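PDB 5IHX: tyrosine--tRNA ligase, mitochondrial from Emericella nidulans, which probably joins L-tyrosine to its cognate mitochondrial tRNA at the expense of ATP, releasing AMP and diphosphate, as a class I aminoacyl-tRNA synthetase. Local coordinates for residues A[79-84]-A[361-366]; A[102-107]-A[138-143]; A[131-136]-A[166-171]. All coordinates share one frame; numbering follows the deposited sequence.

How the interactions relate
Helix 126-153 is the common thread. Residues 131-136 and 138-143 on it meet the adjacent parallel strands 164-168 and 100-104, so interactions 2 and 3, with centres about 5 Å apart, belong to one layer of helix on sheet. Their segments alternate along the chain, as expected of a beta-alpha-beta crossover. Interaction 1 closes a much larger loop that contains both, bringing helix 354-368 against residues 79-84; its centre lies about 15 Å from that of interaction 2 and 20 Å from that of interaction 3. Met79 bridges the three, touching Met136, Gln139 and Leu140. Both the tyrosine pocket and the HIGH-type sequence belong to the class I catalytic domain contained in this C-terminally truncated chain.

Interaction 1 (A[79-84]-A[361-366]); sequences MHVGHM and YEFVEL
Met84, directly after the HVGH sequence of residues 80-83, reaches across to Phe363; that sequence corresponds in place and pattern to the HIGH signature of class I synthetases, a part of the ATP site in that class. From CB, which points toward helix 354-368, the chain runs to CG, and this methylene makes the main contact: it lies in the plane of the Phe363 ring, at its edge, 3.7 Å from CZ. The chain then bends twice, at chi2 (-52°) and chi3 (-62°). SD thus passes to one side, and the second bend brings CE up to 4.1 Å from Phe363 CE1. Phe363 approaches from the opposite direction, and beside Met84 a branch of Val81 completes the contact, its CG2 being 4.3 Å from Phe363 CE2. Val81 and Met84 stand on a compact turn in which the His83 and Met84 amides bond back to the carbonyls of His80 and Val81, while His80 N gives a weak bond to His83 ND1. No hydrogen bond crosses between the segments. Around this apolar junction, Leu302 packs on Met84, Phe316 of helix 309-317 meets the Phe363 ring, and Glu362 and Glu365 tie helix 354-368 to Lys153 of helix 126-153.

Interaction 2 (A[102-107]-A[138-143]); sequences FLLGGA and MQLKKL. With TYR (tyrosine), chain C.
Leu104 and Leu140 cross obliquely where the helix of a Rossmann-type beta-alpha-beta crossover lies on its sheet. Strand 102-104 and helix 138-143 run nearly antiparallel (173°), their axes 10.3 Å apart, with apolar side chains meeting between them and no hydrogen bond across. The two branches of Leu140 are shared out: CD1 meets Leu104 CD1 at 4.0 Å, while CD2 lies 4.2 Å from Phe102 CD1. Leu140 carries CG anti to its carbonyl carbon (chi1 -73°), which leaves the fork facing two strand residues. In Leu104 the CG is instead anti to the backbone nitrogen, and its methyl meets that fork. Leu140 CD2 and Leu143 CD2 approach the Phe102 ring obliquely, the second, one helical turn further on, lying 4.5 Å from CE1. Beyond these four, Phe87 of helix 84-95 lies nearly parallel to the Phe102 ring, and Leu166 of the adjoining strand touches both Phe102 and Leu140. The alternation of the strand gives the intervening residue another task. Leu103 turns away from the helix into the substrate pocket, where Tyr69 and Asp224 are among the residues bonded to the bound tyrosine, and its CD2 lies 3.1 Å from the ligand OH.

Interaction 3 (A[131-136]-A[166-171]); sequences ANMASM and LTNNNV
Met133 turns its sulfur to the side-chain nitrogens of Asn168 and Asn170, which approach from the same general side, in a small contact near the surface where a thioether sulfur accepts a weak bond from an amide. That bond is the polar part across the segments: it runs from Asn168 ND2 to Met133 SD, 3.4 Å long with an angle of 153° at the hydrogen. The two side chains cross at about a right angle, so that the amide nitrogen meets the methionine chain from its flank.

The remaining approaches are close contacts that form no assigned bond. Met133 is extended through chi1 and chi2 and bends only at chi3, -54°; the bend turns the methyl across the approach of Asn170, leaving Asn170 ND2 alongside the SD-CE bond, 3.4 Å from Met133 SD and 3.7 Å from Met133 CE. On the flank used by Asn168, ND2 is 3.8 Å from Met133 CG. Leu104 of the neighbouring strand packs against the same methionine.

Capping bonds form the third group, and they fix the amide that meets the sulfur. Asn168 OD1 accepts from Asn170 N at 2.9 Å, an Asx turn by which strand 164-168 passes into helix 170-173. The donor sits 39° out of the carbonyl plane. Gly106 N, from the loop after strand 100-104, adds a weak bond to the same oxygen, and Val171 N bonds to Asn168 O. With OD1 held in this way, the amide's rotation is limited and ND2 is presented to Met133.

Between the two capping partners, Asn169 bonds to Ala107 N and to Asp224, which is hydrogen-bonded to the bound tyrosine, and so belongs to the second shell. A substrate site at the carboxyl ends of parallel strands, as here, is typical of the Rossmann fold.

Interaction 1 (A[79-84]-A[361-366])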
ATOM      1  N   MET A  79      -7.877  -6.823  26.445  1.00 24.30           N
ATOM      2  CA  MET A  79      -7.397  -8.155  26.118  1.00 35.21           C
ATOM      3  C   MET A  79      -8.121  -9.175  26.983  1.00 37.69           C
ATOM      4  O   MET A  79      -8.749  -8.818  27.984  1.00 29.11           O
ATOM      5  CB  MET A  79      -5.889  -8.247  26.340  1.00 33.30           C
ATOM      6  CG  MET A  79      -5.072  -7.400  25.379  1.00 47.74           C
ATOM      7  SD  MET A  79      -3.306  -7.680  25.550  1.00 56.81           S
ATOM      8  CE  MET A  79      -3.038  -7.040  27.204  1.00 60.10           C
ATOM      9  N   HIS A  80      -8.026 -10.442  26.592  1.00 29.92           N
ATOM     10  CA  HIS A  80      -8.576 -11.537  27.379  1.00 33.58           C
ATOM     11  C   HIS A  80      -7.511 -12.613  27.534  1.00 28.96           C
ATOM     12  O   HIS A  80      -6.409 -12.484  27.004  1.00 32.13           O
ATOM     13  CB  HIS A  80      -9.840 -12.106  26.725  1.00 29.06           C
ATOM     14  CG  HIS A  80      -9.668 -12.462  25.285  1.00 34.80           C
ATOM     15  ND1 HIS A  80      -9.371 -13.740  24.863  1.00 40.56           N
ATOM     16  CD2 HIS A  80      -9.764 -11.708  24.164  1.00 46.94           C
ATOM     17  CE1 HIS A  80      -9.283 -13.756  23.544  1.00 40.48           C
ATOM     18  NE2 HIS A  80      -9.516 -12.535  23.096  1.00 35.06           N
ATOM     19  N   VAL A  81      -7.844 -13.669  28.265  1.00 24.77           N
ATOM     20  CA  VAL A  81      -6.876 -14.703  28.611  1.00 27.95           C
ATOM     21  C   VAL A  81      -6.255 -15.329  27.361  1.00 31.64           C
ATOM     22  O   VAL A  81      -5.118 -15.797  27.398  1.00 26.86           O
ATOM     23  CB  VAL A  81      -7.532 -15.787  29.493  1.00 23.66           C
ATOM     24  CG1 VAL A  81      -6.600 -16.981  29.692  1.00 30.09           C
ATOM     25  CG2 VAL A  81      -7.923 -15.198  30.837  1.00 30.46           C
ATOM     26  N   GLY A  82      -7.000 -15.331  26.260  1.00 33.90           N
ATOM     27  CA  GLY A  82      -6.514 -15.891  25.011  1.00 29.97           C
ATOM     28  C   GLY A  82      -5.322 -15.163  24.403  1.00 31.22           C
ATOM     29  O   GLY A  82      -4.668 -15.694  23.507  1.00 42.02           O
ATOM     30  N   HIS A  83      -5.028 -13.961  24.892  1.00 40.01           N
ATOM     31  CA  HIS A  83      -3.888 -13.179  24.404  1.00 38.33           C
ATOM     32  C   HIS A  83      -2.616 -13.384  25.217  1.00 36.81           C
ATOM     33  O   HIS A  83      -1.548 -12.918  24.827  1.00 41.68           O
ATOM     34  CB  HIS A  83      -4.197 -11.674  24.426  1.00 44.35           C
ATOM     35  CG  HIS A  83      -5.190 -11.223  23.401  1.00 60.65           C
ATOM     36  ND1 HIS A  83      -6.509 -10.960  23.704  1.00 51.64           N
ATOM     37  CD2 HIS A  83      -5.043 -10.942  22.086  1.00 76.24           C
ATOM     38  CE1 HIS A  83      -7.136 -10.558  22.612  1.00 55.42           C
ATOM     39  NE2 HIS A  83      -6.268 -10.540  21.617  1.00 76.45           N
ATOM     40  N   MET A  84      -2.727 -14.067  26.350  1.00 32.80           N
ATOM     41  CA  MET A  84      -1.692 -13.967  27.373  1.00 33.93           C
ATOM     42  C   MET A  84      -0.368 -14.684  27.112  1.00 30.33           C
ATOM     43  O   MET A  84       0.678 -14.185  27.526  1.00 34.11           O
ATOM     44  CB  MET A  84      -2.250 -14.470  28.705  1.00 39.18           C
ATOM     45  CG  MET A  84      -3.037 -13.425  29.482  1.00 43.65           C
ATOM     46  SD  MET A  84      -2.146 -11.868  29.702  1.00 44.71           S
ATOM     47  CE  MET A  84      -0.737 -12.414  30.664  1.00 43.97           C
ATOM     48  N   TYR A 361      -5.017 -18.246  41.904  1.00 28.71           N
ATOM     49  CA  TYR A 361      -4.484 -17.217  42.784  1.00 25.55           C
ATOM     50  C   TYR A 361      -3.340 -16.467  42.116  1.00 27.32           C
ATOM     51  O   TYR A 361      -3.327 -15.235  42.088  1.00 27.78           O
ATOM     52  CB  TYR A 361      -4.006 -17.827  44.104  1.00 26.88           C
ATOM     53  CG  TYR A 361      -3.491 -16.796  45.086  1.00 28.35           C
ATOM     54  CD1 TYR A 361      -4.324 -16.254  46.054  1.00 39.89           C
ATOM     55  CD2 TYR A 361      -2.173 -16.357  45.035  1.00 26.98           C
ATOM     56  CE1 TYR A 361      -3.858 -15.308  46.949  1.00 43.64           C
ATOM     57  CE2 TYR A 361      -1.699 -15.414  45.922  1.00 33.65           C
ATOM     58  CZ  TYR A 361      -2.546 -14.891  46.876  1.00 40.84           C
ATOM     59  OH  TYR A 361      -2.074 -13.949  47.761  1.00 41.52           O
ATOM     60  N   GLU A 362      -2.381 -17.218  41.585  1.00 24.01           N
ATOM     61  CA  GLU A 362      -1.208 -16.627  40.956  1.00 26.57           C
ATOM     62  C   GLU A 362      -1.578 -15.692  39.813  1.00 25.47           C
ATOM     63  O   GLU A 362      -1.061 -14.579  39.725  1.00 28.66           O
ATOM     64  CB  GLU A 362      -0.270 -17.722  40.444  1.00 27.84           C
ATOM     65  CG  GLU A 362       0.507 -18.429  41.540  1.00 26.74           C
ATOM     66  CD  GLU A 362       1.483 -17.505  42.247  1.00 41.08           C
ATOM     67  OE1 GLU A 362       1.570 -17.573  43.491  1.00 43.12           O
ATOM     68  OE2 GLU A 362       2.165 -16.715  41.556  1.00 34.75           O
ATOM     69  N   PHE A 363      -2.477 -16.135  38.942  1.00 24.34           N
ATOM     70  CA  PHE A 363      -2.805 -15.346  37.766  1.00 27.91           C
ATOM     71  C   PHE A 363      -3.615 -14.112  38.139  1.00 26.76           C
ATOM     72  O   PHE A 363      -3.442 -13.050  37.541  1.00 28.95           O
ATOM     73  CB  PHE A 363      -3.570 -16.177  36.737  1.00 30.70           C
ATOM     74  CG  PHE A 363      -3.742 -15.477  35.422  1.00 31.19           C
ATOM     75  CD1 PHE A 363      -2.701 -15.432  34.511  1.00 37.95           C
ATOM     76  CD2 PHE A 363      -4.930 -14.843  35.106  1.00 29.20           C
ATOM     77  CE1 PHE A 363      -2.849 -14.780  33.302  1.00 41.31           C
ATOM     78  CE2 PHE A 363      -5.083 -14.190  33.902  1.00 31.71           C
ATOM     79  CZ  PHE A 363      -4.042 -14.158  33.000  1.00 36.16           C
ATOM     80  N   VAL A 364      -4.496 -14.244  39.125  1.00 27.31           N
ATOM     81  CA  VAL A 364      -5.261 -13.093  39.594  1.00 21.80           C
ATOM     82  C   VAL A 364      -4.315 -12.083  40.239  1.00 26.83           C
ATOM     83  O   VAL A 364      -4.476 -10.880  40.060  1.00 28.28           O
ATOM     84  CB  VAL A 364      -6.373 -13.501  40.582  1.00 24.83           C
ATOM     85  CG1 VAL A 364      -6.930 -12.280  41.319  1.00 29.78           C
ATOM     86  CG2 VAL A 364      -7.494 -14.214  39.847  1.00 31.43           C
ATOM     87  N   GLU A 365      -3.325 -12.570  40.983  1.00 29.00           N
ATOM     88  CA  GLU A 365      -2.351 -11.671  41.591  1.00 30.16           C
ATOM     89  C   GLU A 365      -1.561 -10.933  40.517  1.00 26.01           C
ATOM     90  O   GLU A 365      -1.334  -9.727  40.630  1.00 30.89           O
ATOM     91  CB  GLU A 365      -1.393 -12.421  42.517  1.00 24.51           C
ATOM     92  CG  GLU A 365      -0.335 -11.504  43.129  1.00 33.54           C
ATOM     93  CD  GLU A 365       0.502 -12.180  44.198  1.00 39.01           C
ATOM     94  OE1 GLU A 365       0.334 -13.398  44.416  1.00 45.20           O
ATOM     95  OE2 GLU A 365       1.329 -11.485  44.826  1.00 43.71           O
ATOM     96  N   LEU A 366      -1.139 -11.657  39.484  1.00 29.10           N
ATOM     97  CA  LEU A 366      -0.404 -11.049  38.378  1.00 27.39           C
ATOM     98  C   LEU A 366      -1.211  -9.929  37.738  1.00 25.85           C
ATOM     99  O   LEU A 366      -0.714  -8.825  37.566  1.00 31.52           O
ATOM    100  CB  LEU A 366      -0.042 -12.097  37.320  1.00 23.08           C
ATOM    101  CG  LEU A 366       0.454 -11.561  35.967  1.00 30.98           C
ATOM    102  CD1 LEU A 366       1.710 -10.705  36.120  1.00 20.93           C
ATOM    103  CD2 LEU A 366       0.703 -12.704  34.993  1.00 29.57           C
TER

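Interaction 2 (A[102-107]-A[138-143])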
ATOM      1  N   PHE A 102       6.262  -4.576  23.672  1.00 27.95           N
ATOM      2  CA  PHE A 102       4.847  -4.803  23.416  1.00 20.71           C
ATOM      3  C   PHE A 102       4.421  -3.888  22.284  1.00 26.93           C
ATOM      4  O   PHE A 102       4.483  -2.665  22.419  1.00 30.58           O
ATOM      5  CB  PHE A 102       3.998  -4.526  24.664  1.00 28.89           C
ATOM      6  CG  PHE A 102       4.341  -5.391  25.845  1.00 30.23           C
ATOM      7  CD1 PHE A 102       3.477  -6.394  26.251  1.00 36.64           C
ATOM      8  CD2 PHE A 102       5.516  -5.202  26.553  1.00 31.10           C
ATOM      9  CE1 PHE A 102       3.777  -7.191  27.338  1.00 37.60           C
ATOM     10  CE2 PHE A 102       5.821  -5.998  27.642  1.00 35.90           C
ATOM     11  CZ  PHE A 102       4.949  -6.994  28.033  1.00 29.42           C
ATOM     12  N   LEU A 103       3.991  -4.476  21.174  1.00 29.67           N
ATOM     13  CA  LEU A 103       3.584  -3.694  20.013  1.00 28.61           C
ATOM     14  C   LEU A 103       2.069  -3.632  19.894  1.00 26.59           C
ATOM     15  O   LEU A 103       1.410  -4.648  19.682  1.00 30.17           O
ATOM     16  CB  LEU A 103       4.179  -4.283  18.733  1.00 36.07           C
ATOM     17  CG  LEU A 103       3.831  -3.524  17.450  1.00 34.78           C
ATOM     18  CD1 LEU A 103       4.457  -2.140  17.466  1.00 46.60           C
ATOM     19  CD2 LEU A 103       4.277  -4.304  16.231  1.00 48.01           C
ATOM     20  N   LEU A 104       1.524  -2.427  20.022  1.00 31.29           N
ATOM     21  CA  LEU A 104       0.094  -2.213  19.860  1.00 31.62           C
ATOM     22  C   LEU A 104      -0.178  -1.854  18.404  1.00 28.00           C
ATOM     23  O   LEU A 104       0.326  -0.854  17.893  1.00 29.64           O
ATOM     24  CB  LEU A 104      -0.397  -1.111  20.802  1.00 30.64           C
ATOM     25  CG  LEU A 104      -1.898  -0.811  20.810  1.00 34.13           C
ATOM     26  CD1 LEU A 104      -2.716  -2.038  21.191  1.00 33.00           C
ATOM     27  CD2 LEU A 104      -2.190   0.341  21.758  1.00 34.80           C
ATOM     28  N   GLY A 105      -0.971  -2.683  17.738  1.00 28.32           N
ATOM     29  CA  GLY A 105      -1.226  -2.519  16.318  1.00 29.70           C
ATOM     30  C   GLY A 105      -2.328  -1.525  16.015  1.00 28.46           C
ATOM     31  O   GLY A 105      -3.352  -1.894  15.448  1.00 31.19           O
ATOM     32  N   GLY A 106      -2.116  -0.265  16.376  1.00 29.93           N
ATOM     33  CA  GLY A 106      -3.121   0.759  16.161  1.00 33.15           C
ATOM     34  C   GLY A 106      -3.452   0.931  14.689  1.00 46.73           C
ATOM     35  O   GLY A 106      -4.618   1.082  14.322  1.00 51.31           O
ATOM     36  N   ALA A 107      -2.425   0.908  13.846  1.00 43.82           N
ATOM     37  CA  ALA A 107      -2.608   1.066  12.406  1.00 45.74           C
ATOM     38  C   ALA A 107      -3.094  -0.234  11.771  1.00 42.86           C
ATOM     39  O   ALA A 107      -4.069  -0.242  11.021  1.00 47.92           O
ATOM     40  CB  ALA A 107      -1.316   1.516  11.754  1.00 43.33           C
ATOM     41  N   MET A 138      -3.528   1.638  27.901  1.00 31.92           N
ATOM     42  CA  MET A 138      -3.470   1.761  29.354  1.00 27.00           C
ATOM     43  C   MET A 138      -3.288   0.397  30.011  1.00 25.14           C
ATOM     44  O   MET A 138      -2.504   0.245  30.948  1.00 27.37           O
ATOM     45  CB  MET A 138      -4.742   2.415  29.893  1.00 30.04           C
ATOM     46  CG  MET A 138      -4.868   3.901  29.591  1.00 39.10           C
ATOM     47  SD  MET A 138      -6.508   4.544  29.988  1.00 78.88           S
ATOM     48  CE  MET A 138      -6.652   4.105  31.722  1.00 66.71           C
ATOM     49  N   GLN A 139      -4.016  -0.594  29.508  1.00 26.82           N
ATOM     50  CA  GLN A 139      -3.966  -1.936  30.075  1.00 30.60           C
ATOM     51  C   GLN A 139      -2.592  -2.569  29.899  1.00 32.71           C
ATOM     52  O   GLN A 139      -2.115  -3.286  30.778  1.00 31.10           O
ATOM     53  CB  GLN A 139      -5.038  -2.823  29.443  1.00 28.99           C
ATOM     54  CG  GLN A 139      -5.045  -4.246  29.981  1.00 34.16           C
ATOM     55  CD  GLN A 139      -6.222  -5.054  29.486  1.00 36.60           C
ATOM     56  OE1 GLN A 139      -6.188  -5.618  28.391  1.00 35.02           O
ATOM     57  NE2 GLN A 139      -7.271  -5.125  30.302  1.00 32.49           N
ATOM     58  N   LEU A 140      -1.960  -2.301  28.762  1.00 24.85           N
ATOM     59  CA  LEU A 140      -0.634  -2.837  28.480  1.00 27.61           C
ATOM     60  C   LEU A 140       0.418  -2.177  29.365  1.00 25.06           C
ATOM     61  O   LEU A 140       1.356  -2.829  29.826  1.00 27.28           O
ATOM     62  CB  LEU A 140      -0.287  -2.647  27.003  1.00 27.65           C
ATOM     63  CG  LEU A 140      -1.031  -3.562  26.027  1.00 31.13           C
ATOM     64  CD1 LEU A 140      -0.860  -3.081  24.597  1.00 33.30           C
ATOM     65  CD2 LEU A 140      -0.531  -4.991  26.157  1.00 31.95           C
ATOM     66  N   LYS A 141       0.263  -0.880  29.598  1.00 27.02           N
ATOM     67  CA  LYS A 141       1.135  -0.164  30.519  1.00 25.59           C
ATOM     68  C   LYS A 141       0.999  -0.787  31.906  1.00 26.27           C
ATOM     69  O   LYS A 141       1.989  -1.070  32.584  1.00 28.72           O
ATOM     70  CB  LYS A 141       0.774   1.322  30.556  1.00 28.08           C
ATOM     71  CG  LYS A 141       1.380   2.141  29.422  1.00 36.77           C
ATOM     72  CD  LYS A 141       1.518   3.612  29.794  1.00 44.51           C
ATOM     73  CE  LYS A 141       2.973   4.004  30.004  1.00 67.14           C
ATOM     74  NZ  LYS A 141       3.108   5.334  30.662  1.00 78.21           N
ATOM     75  N   LYS A 142      -0.250  -1.003  32.308  1.00 26.72           N
ATOM     76  CA  LYS A 142      -0.576  -1.608  33.595  1.00 29.77           C
ATOM     77  C   LYS A 142       0.007  -3.019  33.709  1.00 32.41           C
ATOM     78  O   LYS A 142       0.577  -3.387  34.737  1.00 28.41           O
ATOM     79  CB  LYS A 142      -2.098  -1.633  33.772  1.00 33.90           C
ATOM     80  CG  LYS A 142      -2.608  -2.249  35.060  1.00 51.73           C
ATOM     81  CD  LYS A 142      -4.119  -2.064  35.163  1.00 66.84           C
ATOM     82  CE  LYS A 142      -4.712  -2.736  36.393  1.00 60.03           C
ATOM     83  NZ  LYS A 142      -4.759  -4.217  36.256  1.00 53.78           N
ATOM     84  N   LEU A 143      -0.130  -3.805  32.645  1.00 24.45           N
ATOM     85  CA  LEU A 143       0.399  -5.164  32.631  1.00 24.78           C
ATOM     86  C   LEU A 143       1.920  -5.161  32.775  1.00 27.37           C
ATOM     87  O   LEU A 143       2.489  -6.004  33.468  1.00 25.13           O
ATOM     88  CB  LEU A 143      -0.010  -5.886  31.347  1.00 24.27           C
ATOM     89  CG  LEU A 143       0.506  -7.321  31.187  1.00 29.03           C
ATOM     90  CD1 LEU A 143      -0.037  -8.221  32.290  1.00 23.40           C
ATOM     91  CD2 LEU A 143       0.139  -7.876  29.817  1.00 31.30           C
TER
HETATM   92  N   TYR C 501      -1.240  -9.753  13.542  1.00 56.37           N
HETATM   93  CA  TYR C 501      -1.240 -10.080  14.997  1.00 53.00           C
HETATM   94  C   TYR C 501      -2.608 -10.588  15.440  1.00 64.03           C
HETATM   95  O   TYR C 501      -2.725 -11.354  16.398  1.00 65.23           O
HETATM   96  CB  TYR C 501      -0.844  -8.854  15.821  1.00 42.72           C
HETATM   97  CG  TYR C 501       0.412  -8.181  15.328  1.00 46.65           C
HETATM   98  CD1 TYR C 501       1.642  -8.823  15.404  1.00 37.83           C
HETATM   99  CD2 TYR C 501       0.372  -6.903  14.785  1.00 41.38           C
HETATM  100  CE1 TYR C 501       2.793  -8.213  14.956  1.00 42.87           C
HETATM  101  CE2 TYR C 501       1.518  -6.285  14.333  1.00 40.14           C
HETATM  102  CZ  TYR C 501       2.726  -6.944  14.422  1.00 45.09           C
HETATM  103  OH  TYR C 501       3.872  -6.334  13.973  1.00 52.22           O
HETATM  104  OXT TYR C 501      -3.629 -10.237  14.849  1.00 60.43           O

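Interaction 3 (A[131-136]-A[166-171])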
ATOM      1  N   ALA A 131     -11.177   4.605  21.023  1.00 39.78           N
ATOM      2  CA  ALA A 131     -11.466   4.275  22.413  1.00 42.09           C
ATOM      3  C   ALA A 131     -10.837   2.938  22.782  1.00 34.96           C
ATOM      4  O   ALA A 131     -10.224   2.799  23.839  1.00 48.76           O
ATOM      5  CB  ALA A 131     -12.967   4.241  22.653  1.00 37.38           C
ATOM      6  N   ASN A 132     -10.994   1.956  21.899  1.00 36.41           N
ATOM      7  CA  ASN A 132     -10.393   0.643  22.092  1.00 32.82           C
ATOM      8  C   ASN A 132      -8.877   0.729  22.202  1.00 35.94           C
ATOM      9  O   ASN A 132      -8.264   0.089  23.056  1.00 37.75           O
ATOM     10  CB  ASN A 132     -10.767  -0.286  20.937  1.00 35.09           C
ATOM     11  CG  ASN A 132     -12.192  -0.797  21.030  1.00 44.87           C
ATOM     12  OD1 ASN A 132     -12.877  -0.596  22.032  1.00 40.36           O
ATOM     13  ND2 ASN A 132     -12.648  -1.463  19.974  1.00 56.90           N
ATOM     14  N   MET A 133      -8.282   1.532  21.327  1.00 40.31           N
ATOM     15  CA  MET A 133      -6.835   1.687  21.270  1.00 38.45           C
ATOM     16  C   MET A 133      -6.296   2.322  22.551  1.00 34.04           C
ATOM     17  O   MET A 133      -5.268   1.899  23.081  1.00 30.91           O
ATOM     18  CB  MET A 133      -6.453   2.530  20.052  1.00 34.90           C
ATOM     19  CG  MET A 133      -4.968   2.537  19.732  1.00 47.39           C
ATOM     20  SD  MET A 133      -4.545   3.632  18.360  1.00 61.62           S
ATOM     21  CE  MET A 133      -5.656   3.044  17.077  1.00 82.81           C
ATOM     22  N   ALA A 134      -7.000   3.332  23.049  1.00 31.82           N
ATOM     23  CA  ALA A 134      -6.576   4.039  24.251  1.00 31.34           C
ATOM     24  C   ALA A 134      -6.705   3.149  25.489  1.00 32.73           C
ATOM     25  O   ALA A 134      -5.839   3.159  26.367  1.00 32.77           O
ATOM     26  CB  ALA A 134      -7.388   5.314  24.425  1.00 26.33           C
ATOM     27  N   SER A 135      -7.789   2.383  25.555  1.00 30.99           N
ATOM     28  CA  SER A 135      -8.018   1.481  26.679  1.00 33.48           C
ATOM     29  C   SER A 135      -6.986   0.360  26.713  1.00 35.94           C
ATOM     30  O   SER A 135      -6.490  -0.007  27.777  1.00 35.74           O
ATOM     31  CB  SER A 135      -9.426   0.885  26.610  1.00 31.79           C
ATOM     32  OG  SER A 135     -10.411   1.900  26.698  1.00 51.74           O
ATOM     33  N   MET A 136      -6.664  -0.183  25.543  1.00 30.88           N
ATOM     34  CA  MET A 136      -5.702  -1.273  25.452  1.00 35.08           C
ATOM     35  C   MET A 136      -4.299  -0.776  25.795  1.00 26.54           C
ATOM     36  O   MET A 136      -3.509  -1.493  26.408  1.00 27.97           O
ATOM     37  CB  MET A 136      -5.704  -1.888  24.052  1.00 36.58           C
ATOM     38  CG  MET A 136      -4.877  -3.164  23.943  1.00 58.34           C
ATOM     39  SD  MET A 136      -5.598  -4.413  22.854  1.00 58.48           S
ATOM     40  CE  MET A 136      -7.098  -4.840  23.730  1.00 56.70           C
ATOM     41  N   LEU A 166       6.659  -0.202  25.348  1.00 30.86           N
ATOM     42  CA  LEU A 166       5.332  -0.236  24.742  1.00 28.78           C
ATOM     43  C   LEU A 166       5.309   0.736  23.570  1.00 31.89           C
ATOM     44  O   LEU A 166       5.555   1.930  23.745  1.00 34.36           O
ATOM     45  CB  LEU A 166       4.248   0.125  25.763  1.00 26.77           C
ATOM     46  CG  LEU A 166       2.839   0.338  25.197  1.00 28.29           C
ATOM     47  CD1 LEU A 166       2.351  -0.911  24.479  1.00 28.47           C
ATOM     48  CD2 LEU A 166       1.864   0.750  26.288  1.00 33.81           C
ATOM     49  N   THR A 167       5.022   0.219  22.380  1.00 35.64           N
ATOM     50  CA  THR A 167       5.042   1.026  21.165  1.00 31.75           C
ATOM     51  C   THR A 167       3.790   0.792  20.326  1.00 27.26           C
ATOM     52  O   THR A 167       3.327  -0.339  20.180  1.00 34.35           O
ATOM     53  CB  THR A 167       6.288   0.720  20.309  1.00 29.97           C
ATOM     54  OG1 THR A 167       7.472   0.956  21.079  1.00 36.17           O
ATOM     55  CG2 THR A 167       6.316   1.593  19.057  1.00 34.22           C
ATOM     56  N   ASN A 168       3.241   1.880  19.797  1.00 30.34           N
ATOM     57  CA  ASN A 168       2.128   1.824  18.856  1.00 31.47           C
ATOM     58  C   ASN A 168       2.667   1.959  17.433  1.00 34.91           C
ATOM     59  O   ASN A 168       3.390   2.906  17.136  1.00 34.15           O
ATOM     60  CB  ASN A 168       1.124   2.939  19.159  1.00 29.04           C
ATOM     61  CG  ASN A 168      -0.176   2.791  18.388  1.00 33.99           C
ATOM     62  OD1 ASN A 168      -0.202   2.267  17.273  1.00 33.56           O
ATOM     63  ND2 ASN A 168      -1.266   3.268  18.979  1.00 34.19           N
ATOM     64  N   ASN A 169       2.333   1.017  16.553  1.00 29.77           N
ATOM     65  CA  ASN A 169       2.885   1.050  15.201  1.00 35.58           C
ATOM     66  C   ASN A 169       2.316   2.210  14.377  1.00 30.71           C
ATOM     67  O   ASN A 169       2.747   2.440  13.251  1.00 32.97           O
ATOM     68  CB  ASN A 169       2.668  -0.291  14.479  1.00 29.39           C
ATOM     69  CG  ASN A 169       1.204  -0.639  14.275  1.00 27.50           C
ATOM     70  OD1 ASN A 169       0.305   0.154  14.553  1.00 30.48           O
ATOM     71  ND2 ASN A 169       0.962  -1.846  13.775  1.00 25.48           N
ATOM     72  N   ASN A 170       1.349   2.930  14.942  1.00 33.69           N
ATOM     73  CA  ASN A 170       0.905   4.204  14.378  1.00 38.61           C
ATOM     74  C   ASN A 170       2.057   5.196  14.265  1.00 39.20           C
ATOM     75  O   ASN A 170       2.024   6.106  13.437  1.00 31.95           O
ATOM     76  CB  ASN A 170      -0.198   4.834  15.235  1.00 52.27           C
ATOM     77  CG  ASN A 170      -1.591   4.423  14.806  1.00 79.67           C
ATOM     78  OD1 ASN A 170      -1.854   4.196  13.624  1.00 86.30           O
ATOM     79  ND2 ASN A 170      -2.504   4.349  15.768  1.00 84.89           N
ATOM     80  N   VAL A 171       3.062   5.023  15.119  1.00 36.30           N
ATOM     81  CA  VAL A 171       4.221   5.910  15.142  1.00 40.46           C
ATOM     82  C   VAL A 171       4.858   6.037  13.759  1.00 38.05           C
ATOM     83  O   VAL A 171       5.311   7.118  13.387  1.00 40.71           O
ATOM     84  CB  VAL A 171       5.273   5.422  16.169  1.00 35.98           C
ATOM     85  CG1 VAL A 171       6.632   6.086  15.938  1.00 36.36           C
ATOM     86  CG2 VAL A 171       4.795   5.696  17.581  1.00 43.87           C
TER